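Local coordinates for cobalamin biosynthesis protein (cbiD) (Archaeoglobus fulgidus, PDB 1SR8) that probably methylates C-1 of cobalt-precorrin-5B to give cobalt-precorrin-6A, using S-adenosyl-L-methionine, in the anaerobic route to adenosylcobalamin, at residues 222-225 / 231-234; 5-10 / 189-194; 116-121 / 181-186. All coordinates share one frame; numbering follows the deposited sequence.

Contact 1 of 3, residues 222-225 / 231-234; sequences YARK and QPFV
Ala223 and Arg224 of helix 217-226 pack on Pro232 of strand 231-234, closing a beta-alpha-beta unit in which strand 210-214 leads through the helix into strand 231-234 at one edge of a parallel sheet. The short segments approach nearest at Arg224 and Pro232, whose CA atoms are 6.3 Å apart, and no hydrogen bond joins them. The interface is made of carbon. Ala223 points its methyl at the strand, with CB 4.5 Å from Pro232 CB, a loose apolar approach; the same methyl also rests on Ala212 and Thr214, so it sits against both strands of the unit.

Arg224 supplies the closer contact with the aliphatic part of its chain. Its first torsion (chi1 -76°) sets CG anti to the carbonyl carbon, beside the backbone N, which places it 3.8 Å from Pro232 CG and 4.2 Å from Pro232 CB. The next methylene, CD, remains beside the ring. A further bend (chi3 -62°) then takes NE and the guanidinium away from the proline, while Leu8 touches the same side chain. The two side chains meet at a slant, methylenes against the ring, and Pro232 answers with CB and CG. The missing N-H of Pro232 probably costs the strand little, since Gln231 and Phe233, on either side in sequence, make the backbone bonds to strand 210-214; Pro232 O is held weakly by Trp220 NE1. The shortest approach is Arg224 CD to Pro232 CG, 3.7 Å, whereas Arg224 NE has already drawn back to 5.1 Å from that same CG.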
loop_
_atom_site.group_PDB
_atom_site.type_symbol
_atom_site.label_atom_id
_atom_site.label_comp_id
_atom_site.label_asym_id
_atom_site.label_seq_id
_atom_site.Cartn_x
_atom_site.Cartn_y
_atom_site.Cartn_z
ATOM N N TYR A 222 -6.244 7.273 -12.596
ATOM C CA TYR A 222 -6.314 8.083 -13.798
ATOM C C TYR A 222 -6.936 7.285 -14.931
ATOM O O TYR A 222 -7.827 7.765 -15.614
ATOM C CB TYR A 222 -4.926 8.536 -14.216
ATOM C CG TYR A 222 -4.941 9.527 -15.350
ATOM C CD1 TYR A 222 -5.230 10.878 -15.120
ATOM C CD2 TYR A 222 -4.653 9.123 -16.656
ATOM C CE1 TYR A 222 -5.224 11.802 -16.167
ATOM C CE2 TYR A 222 -4.646 10.033 -17.708
ATOM C CZ TYR A 222 -4.928 11.371 -17.459
ATOM O OH TYR A 222 -4.885 12.278 -18.499
ATOM N N ALA A 223 -6.454 6.065 -15.126
ATOM C CA ALA A 223 -6.969 5.201 -16.184
ATOM C C ALA A 223 -8.453 4.883 -15.974
ATOM O O ALA A 223 -9.220 4.817 -16.933
ATOM C CB ALA A 223 -6.155 3.903 -16.246
ATOM N N ARG A 224 -8.846 4.675 -14.722
ATOM C CA ARG A 224 -10.230 4.366 -14.373
ATOM C C ARG A 224 -11.140 5.472 -14.868
ATOM O O ARG A 224 -12.268 5.229 -15.315
ATOM C CB ARG A 224 -10.387 4.270 -12.855
ATOM C CG ARG A 224 -9.850 3.013 -12.226
ATOM C CD ARG A 224 -10.994 2.094 -11.883
ATOM N NE ARG A 224 -11.898 2.696 -10.905
ATOM C CZ ARG A 224 -13.118 2.238 -10.625
ATOM N NH1 ARG A 224 -13.588 1.169 -11.253
ATOM N NH2 ARG A 224 -13.871 2.849 -9.717
ATOM N N LYS A 225 -10.630 6.694 -14.776
ATOM C CA LYS A 225 -11.367 7.885 -15.152
ATOM C C LYS A 225 -11.307 8.227 -16.640
ATOM O O LYS A 225 -12.344 8.444 -17.266
ATOM C CB LYS A 225 -10.854 9.062 -14.308
ATOM C CG LYS A 225 -11.629 10.362 -14.467
ATOM C CD LYS A 225 -11.305 11.359 -13.351
ATOM C CE LYS A 225 -12.209 12.595 -13.431
ATOM N NZ LYS A 225 -12.092 13.498 -12.236
ATOM N N GLN A 231 -9.596 -2.454 -18.663
ATOM C CA GLN A 231 -9.525 -2.951 -17.289
ATOM C C GLN A 231 -8.193 -2.467 -16.695
ATOM O O GLN A 231 -7.107 -2.845 -17.162
ATOM C CB GLN A 231 -9.600 -4.474 -17.249
ATOM C CG GLN A 231 -9.887 -5.037 -15.859
ATOM C CD GLN A 231 -11.192 -4.523 -15.280
ATOM O OE1 GLN A 231 -12.136 -4.244 -16.016
ATOM N NE2 GLN A 231 -11.260 -4.412 -13.956
ATOM N N PRO A 232 -8.262 -1.616 -15.656
ATOM C CA PRO A 232 -7.060 -1.077 -15.013
ATOM C C PRO A 232 -6.316 -2.051 -14.102
ATOM O O PRO A 232 -6.901 -2.666 -13.201
ATOM C CB PRO A 232 -7.593 0.150 -14.274
ATOM C CG PRO A 232 -8.954 -0.294 -13.845
ATOM C CD PRO A 232 -9.488 -1.061 -15.048
ATOM N N PHE A 233 -5.016 -2.173 -14.367
ATOM C CA PHE A 233 -4.112 -3.050 -13.631
ATOM C C PHE A 233 -2.859 -2.291 -13.241
ATOM O O PHE A 233 -2.437 -1.372 -13.942
ATOM C CB PHE A 233 -3.706 -4.246 -14.500
ATOM C CG PHE A 233 -4.799 -5.254 -14.683
ATOM C CD1 PHE A 233 -5.102 -6.161 -13.667
ATOM C CD2 PHE A 233 -5.572 -5.264 -15.843
ATOM C CE1 PHE A 233 -6.153 -7.055 -13.802
ATOM C CE2 PHE A 233 -6.632 -6.160 -15.984
ATOM C CZ PHE A 233 -6.921 -7.052 -14.967
ATOM N N VAL A 234 -2.266 -2.671 -12.115
ATOM C CA VAL A 234 -1.039 -2.040 -11.674
ATOM C C VAL A 234 0.072 -3.045 -11.883
ATOM O O VAL A 234 0.065 -4.122 -11.292
ATOM C CB VAL A 234 -1.080 -1.664 -10.188
ATOM C CG1 VAL A 234 0.278 -1.126 -9.769
ATOM C CG2 VAL A 234 -2.153 -0.628 -9.942
#

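Contact 2 of 3, residues 5-10 / 189-194; sequences PIELYR and FVEPWC
Ile6 drives its terminal methyl onto Phe189, laying the N-terminal loop that precedes helix 21-26 against strand 189-190, an outer strand of a three-stranded antiparallel sheet. With CG1 anti to the carbonyl carbon (chi1 -62°) and the chain extended beyond it, CD1 arrives over the ring face, 3.7 Å from the centroid of Phe189 and 29° off the normal, a CH-pi contact. It leans to one side, only 3.3 Å from Phe189 CD2. With an alanine at Phe189, the Ile6 methyl would probably lose the ring it rests on, opening a gap between loop and strand.

Next comes Glu7, whose extended chain brings OE1 to 3.8 Å from Glu191 OE2, the carboxylate planes 40° apart. A water to one side of the pair bridges them, donating to both, at 2.7 Å from Glu7 OE1 and 2.9 Å from Glu191 OE2. Tyr9, two residues on, donates from OH to the same water. Lys201 of helix 195-204 forms salt bridges with these two oxygens, Glu7 OE2 accepts from Val234 N, and Glu191 OE1 pairs with Arg40. Lys201 and Arg40 probably offset the repulsion of the two carboxylates, with the water's two donated bonds easing their approach.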
loop_
_atom_site.group_PDB
_atom_site.type_symbol
_atom_site.label_atom_id
_atom_site.label_comp_id
_atom_site.label_asym_id
_atom_site.label_seq_id
_atom_site.Cartn_x
_atom_site.Cartn_y
_atom_site.Cartn_z
ATOM N N PRO A 5 -10.983 -6.651 -3.824
ATOM C CA PRO A 5 -11.524 -5.414 -3.249
ATOM C C PRO A 5 -10.714 -4.139 -3.470
ATOM O O PRO A 5 -11.230 -3.043 -3.289
ATOM C CB PRO A 5 -11.671 -5.762 -1.770
ATOM C CG PRO A 5 -10.563 -6.705 -1.540
ATOM C CD PRO A 5 -10.608 -7.596 -2.760
ATOM N N ILE A 6 -9.456 -4.273 -3.871
ATOM C CA ILE A 6 -8.609 -3.105 -4.090
ATOM C C ILE A 6 -8.403 -2.782 -5.564
ATOM O O ILE A 6 -8.730 -1.673 -6.010
ATOM C CB ILE A 6 -7.228 -3.288 -3.423
ATOM C CG1 ILE A 6 -7.400 -3.437 -1.915
ATOM C CG2 ILE A 6 -6.330 -2.087 -3.714
ATOM C CD1 ILE A 6 -6.139 -3.867 -1.236
ATOM N N GLU A 7 -7.878 -3.739 -6.327
ATOM C CA GLU A 7 -7.638 -3.493 -7.737
ATOM C C GLU A 7 -8.850 -3.767 -8.611
ATOM O O GLU A 7 -8.840 -3.462 -9.797
ATOM C CB GLU A 7 -6.443 -4.291 -8.223
ATOM C CG GLU A 7 -5.749 -3.610 -9.371
ATOM C CD GLU A 7 -4.358 -4.131 -9.607
ATOM O OE1 GLU A 7 -3.604 -4.331 -8.631
ATOM O OE2 GLU A 7 -4.002 -4.324 -10.781
ATOM N N LEU A 8 -9.881 -4.366 -8.025
ATOM C CA LEU A 8 -11.146 -4.620 -8.718
ATOM C C LEU A 8 -11.242 -5.593 -9.901
ATOM O O LEU A 8 -12.265 -5.630 -10.590
ATOM C CB LEU A 8 -11.746 -3.275 -9.138
ATOM C CG LEU A 8 -12.591 -2.519 -8.105
ATOM C CD1 LEU A 8 -12.053 -2.686 -6.704
ATOM C CD2 LEU A 8 -12.635 -1.060 -8.498
ATOM N N TYR A 9 -10.203 -6.376 -10.154
ATOM C CA TYR A 9 -10.281 -7.332 -11.247
ATOM C C TYR A 9 -10.965 -8.584 -10.716
ATOM O O TYR A 9 -11.162 -8.740 -9.502
ATOM C CB TYR A 9 -8.887 -7.672 -11.782
ATOM C CG TYR A 9 -7.866 -7.978 -10.705
ATOM C CD1 TYR A 9 -8.011 -9.084 -9.862
ATOM C CD2 TYR A 9 -6.754 -7.153 -10.520
ATOM C CE1 TYR A 9 -7.080 -9.359 -8.863
ATOM C CE2 TYR A 9 -5.817 -7.421 -9.521
ATOM C CZ TYR A 9 -5.987 -8.525 -8.698
ATOM O OH TYR A 9 -5.061 -8.785 -7.711
ATOM N N ARG A 10 -11.339 -9.471 -11.629
ATOM C CA ARG A 10 -11.997 -10.710 -11.258
ATOM C C ARG A 10 -10.998 -11.853 -11.246
ATOM O O ARG A 10 -10.018 -11.849 -11.992
ATOM C CB ARG A 10 -13.111 -11.029 -12.246
ATOM C CG ARG A 10 -13.635 -12.431 -12.118
ATOM C CD ARG A 10 -14.614 -12.775 -13.218
ATOM N NE ARG A 10 -15.277 -14.035 -12.919
ATOM C CZ ARG A 10 -16.397 -14.447 -13.502
ATOM N NH1 ARG A 10 -16.986 -13.700 -14.427
ATOM N NH2 ARG A 10 -16.943 -15.601 -13.141
ATOM N N PHE A 189 -2.488 -1.077 1.754
ATOM C CA PHE A 189 -1.889 -2.402 1.613
ATOM C C PHE A 189 -0.606 -2.355 0.802
ATOM O O PHE A 189 -0.399 -1.437 0.001
ATOM C CB PHE A 189 -2.872 -3.353 0.918
ATOM C CG PHE A 189 -4.151 -3.574 1.680
ATOM C CD1 PHE A 189 -4.334 -4.724 2.437
ATOM C CD2 PHE A 189 -5.175 -2.635 1.636
ATOM C CE1 PHE A 189 -5.522 -4.938 3.140
ATOM C CE2 PHE A 189 -6.364 -2.835 2.333
ATOM C CZ PHE A 189 -6.539 -3.989 3.087
ATOM N N VAL A 190 0.253 -3.350 1.021
ATOM C CA VAL A 190 1.510 -3.463 0.294
ATOM C C VAL A 190 1.333 -4.545 -0.773
ATOM O O VAL A 190 1.030 -5.691 -0.453
ATOM C CB VAL A 190 2.675 -3.851 1.241
ATOM C CG1 VAL A 190 3.913 -4.212 0.437
ATOM C CG2 VAL A 190 2.998 -2.698 2.163
ATOM N N GLU A 191 1.489 -4.171 -2.040
ATOM C CA GLU A 191 1.360 -5.117 -3.142
ATOM C C GLU A 191 2.603 -6.015 -3.092
ATOM O O GLU A 191 3.729 -5.512 -3.130
ATOM C CB GLU A 191 1.295 -4.356 -4.472
ATOM C CG GLU A 191 0.981 -5.228 -5.681
ATOM C CD GLU A 191 -0.468 -5.711 -5.729
ATOM O OE1 GLU A 191 -1.195 -5.579 -4.721
ATOM O OE2 GLU A 191 -0.883 -6.236 -6.785
ATOM N N PRO A 192 2.414 -7.355 -3.013
ATOM C CA PRO A 192 3.504 -8.343 -2.943
ATOM C C PRO A 192 4.283 -8.580 -4.230
ATOM O O PRO A 192 4.253 -9.671 -4.808
ATOM C CB PRO A 192 2.794 -9.596 -2.463
ATOM C CG PRO A 192 1.486 -9.492 -3.172
ATOM C CD PRO A 192 1.104 -8.032 -3.004
ATOM N N TRP A 193 5.016 -7.560 -4.653
ATOM C CA TRP A 193 5.799 -7.644 -5.870
ATOM C C TRP A 193 6.896 -8.697 -5.884
ATOM O O TRP A 193 7.851 -8.635 -5.115
ATOM C CB TRP A 193 6.386 -6.272 -6.194
ATOM C CG TRP A 193 5.337 -5.339 -6.723
ATOM C CD1 TRP A 193 4.993 -4.112 -6.223
ATOM C CD2 TRP A 193 4.479 -5.572 -7.851
ATOM N NE1 TRP A 193 3.974 -3.569 -6.972
ATOM C CE2 TRP A 193 3.639 -4.442 -7.977
ATOM C CE3 TRP A 193 4.339 -6.628 -8.770
ATOM C CZ2 TRP A 193 2.668 -4.338 -8.986
ATOM C CZ3 TRP A 193 3.372 -6.525 -9.774
ATOM C CH2 TRP A 193 2.551 -5.388 -9.871
ATOM N N CYS A 194 6.722 -9.659 -6.788
ATOM C CA CYS A 194 7.645 -10.767 -7.027
ATOM C C CYS A 194 7.281 -11.317 -8.415
ATOM O O CYS A 194 6.344 -10.827 -9.049
ATOM C CB CYS A 194 7.479 -11.847 -5.955
ATOM S SG CYS A 194 5.786 -12.427 -5.690
HETATM O O HOH W 1 -3.785 -6.354 -6.906
#

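Contact 3 of 3, residues 116-121 / 181-186; sequences IFFGRG and ISILGT
Gly121 O accepts a hydrogen bond from Ile181 N at 2.9 Å, moderately bent at 145° about the hydrogen, with the donor tilted 31° out of the carbonyl plane. Ile181 also bonds through its backbone to Gly123, a pattern consistent with a short parallel pairing. The side chain of Ile181 folds over the same acceptor: at chi1 61° its CG1 takes the crowded position between backbone N and carbonyl carbon, 3.5 Å from Gly121 O. At Gly121 the backbone angles would press any CB against the carbonyl of Arg120.

Away from this bond, the segments meet through the side chains of Phe118 and Ile183. Both point across the contact, and the methyl CD1 of Ile183 approaches the ring obliquely at its CD1-CE1 bond, 3.7 Å from Phe118 CD1 and 3.8 Å from Phe118 CE1. Phe118 also packs on Ile139 of helix 133-149, and Phe106 lies against both Ile181 and Ile183. The arrangement is apolar packing of a sheet-edge strand, 115-118 of the six-stranded mixed sheet, against helix 133-149 and the connection leading to strand 189-190.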
loop_
_atom_site.group_PDB
_atom_site.type_symbol
_atom_site.label_atom_id
_atom_site.label_comp_id
_atom_site.label_asym_id
_atom_site.label_seq_id
_atom_site.Cartn_x
_atom_site.Cartn_y
_atom_site.Cartn_z
ATOM N N ILE A 116 -2.445 14.134 16.693
ATOM C CA ILE A 116 -1.566 13.083 16.175
ATOM C C ILE A 116 -0.192 13.690 15.924
ATOM O O ILE A 116 -0.054 14.611 15.124
ATOM C CB ILE A 116 -2.084 12.513 14.828
ATOM C CG1 ILE A 116 -3.410 11.775 15.038
ATOM C CG2 ILE A 116 -1.027 11.616 14.202
ATOM C CD1 ILE A 116 -3.318 10.608 15.996
ATOM N N PHE A 117 0.826 13.164 16.589
ATOM C CA PHE A 117 2.169 13.701 16.430
ATOM C C PHE A 117 3.138 12.613 16.015
ATOM O O PHE A 117 2.937 11.435 16.328
ATOM C CB PHE A 117 2.607 14.344 17.749
ATOM C CG PHE A 117 1.560 15.252 18.344
ATOM C CD1 PHE A 117 1.266 16.480 17.752
ATOM C CD2 PHE A 117 0.820 14.849 19.462
ATOM C CE1 PHE A 117 0.247 17.296 18.261
ATOM C CE2 PHE A 117 -0.199 15.653 19.979
ATOM C CZ PHE A 117 -0.486 16.879 19.376
ATOM N N PHE A 118 4.188 13.020 15.308
ATOM C CA PHE A 118 5.204 12.097 14.821
ATOM C C PHE A 118 6.564 12.396 15.446
ATOM O O PHE A 118 7.059 13.522 15.362
ATOM C CB PHE A 118 5.261 12.197 13.296
ATOM C CG PHE A 118 3.951 11.870 12.636
ATOM C CD1 PHE A 118 3.562 10.545 12.460
ATOM C CD2 PHE A 118 3.066 12.882 12.279
ATOM C CE1 PHE A 118 2.303 10.228 11.942
ATOM C CE2 PHE A 118 1.801 12.578 11.759
ATOM C CZ PHE A 118 1.419 11.248 11.592
ATOM N N GLY A 119 7.170 11.386 16.067
ATOM C CA GLY A 119 8.452 11.594 16.712
ATOM C C GLY A 119 9.687 11.097 15.992
ATOM O O GLY A 119 9.827 11.236 14.783
ATOM N N ARG A 120 10.595 10.512 16.763
ATOM C CA ARG A 120 11.851 9.990 16.231
ATOM C C ARG A 120 11.641 8.894 15.196
ATOM O O ARG A 120 10.704 8.102 15.304
ATOM C CB ARG A 120 12.705 9.424 17.370
ATOM C CG ARG A 120 12.098 8.195 18.029
ATOM C CD ARG A 120 13.074 7.498 18.966
ATOM N NE ARG A 120 12.524 6.247 19.484
ATOM C CZ ARG A 120 11.412 6.157 20.214
ATOM N NH1 ARG A 120 10.713 7.246 20.527
ATOM N NH2 ARG A 120 10.991 4.970 20.633
ATOM N N GLY A 121 12.528 8.850 14.203
ATOM C CA GLY A 121 12.447 7.834 13.171
ATOM C C GLY A 121 11.603 8.210 11.972
ATOM O O GLY A 121 11.647 7.528 10.949
ATOM N N ILE A 181 12.217 7.622 8.157
ATOM C CA ILE A 181 11.455 7.120 7.021
ATOM C C ILE A 181 10.178 7.920 6.781
ATOM O O ILE A 181 9.797 8.777 7.583
ATOM C CB ILE A 181 11.043 5.649 7.233
ATOM C CG1 ILE A 181 10.159 5.529 8.479
ATOM C CG2 ILE A 181 12.270 4.789 7.408
ATOM C CD1 ILE A 181 9.489 4.176 8.629
ATOM N N SER A 182 9.525 7.619 5.663
ATOM C CA SER A 182 8.262 8.252 5.298
ATOM C C SER A 182 7.125 7.330 5.756
ATOM O O SER A 182 7.301 6.123 5.902
ATOM C CB SER A 182 8.167 8.419 3.780
ATOM O OG SER A 182 9.308 9.060 3.240
ATOM N N ILE A 183 5.964 7.908 6.011
ATOM C CA ILE A 183 4.801 7.129 6.390
ATOM C C ILE A 183 3.860 7.350 5.214
ATOM O O ILE A 183 3.427 8.470 4.950
ATOM C CB ILE A 183 4.185 7.639 7.695
ATOM C CG1 ILE A 183 5.193 7.440 8.830
ATOM C CG2 ILE A 183 2.886 6.907 7.984
ATOM C CD1 ILE A 183 4.695 7.861 10.186
ATOM N N LEU A 184 3.561 6.279 4.490
ATOM C CA LEU A 184 2.723 6.387 3.313
ATOM C C LEU A 184 1.861 5.162 3.040
ATOM O O LEU A 184 1.839 4.211 3.818
ATOM C CB LEU A 184 3.625 6.676 2.113
ATOM C CG LEU A 184 4.818 5.735 1.962
ATOM C CD1 LEU A 184 4.370 4.471 1.237
ATOM C CD2 LEU A 184 5.929 6.421 1.180
ATOM N N GLY A 185 1.144 5.206 1.922
ATOM C CA GLY A 185 0.290 4.097 1.536
ATOM C C GLY A 185 -1.002 4.592 0.923
ATOM O O GLY A 185 -1.895 5.042 1.640
ATOM N N THR A 186 -1.105 4.503 -0.401
ATOM C CA THR A 186 -2.299 4.968 -1.098
ATOM C C THR A 186 -3.530 4.105 -0.862
ATOM O O THR A 186 -4.635 4.629 -0.807
ATOM C CB THR A 186 -2.059 5.077 -2.621
ATOM O OG1 THR A 186 -1.406 3.890 -3.089
ATOM C CG2 THR A 186 -1.207 6.304 -2.940
#

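All three contacts are mainly buried, but contact 2 lies closest to the middle of the chain, its centre about 9 Å from the chain's centre, and it alone gathers charge and water. Contact 1, whose arginine is exposed, and contact 3 are mostly apolar; contact 3 adds a backbone bond, while contact 1 joins helix to strand by carbon alone. They belong to different sheets: parallel for 1, mixed for 3, with contact 2 tying the N-terminal loop to a third. Contacts 1 and 2 touch, also by packing of Phe233 on Tyr9. Contacts 2 and 3 adjoin in sequence, 181-186 running on toward 189-194. Contacts 1 and 3, with centres about 28 Å apart, lie on opposite sides of the chain's centre.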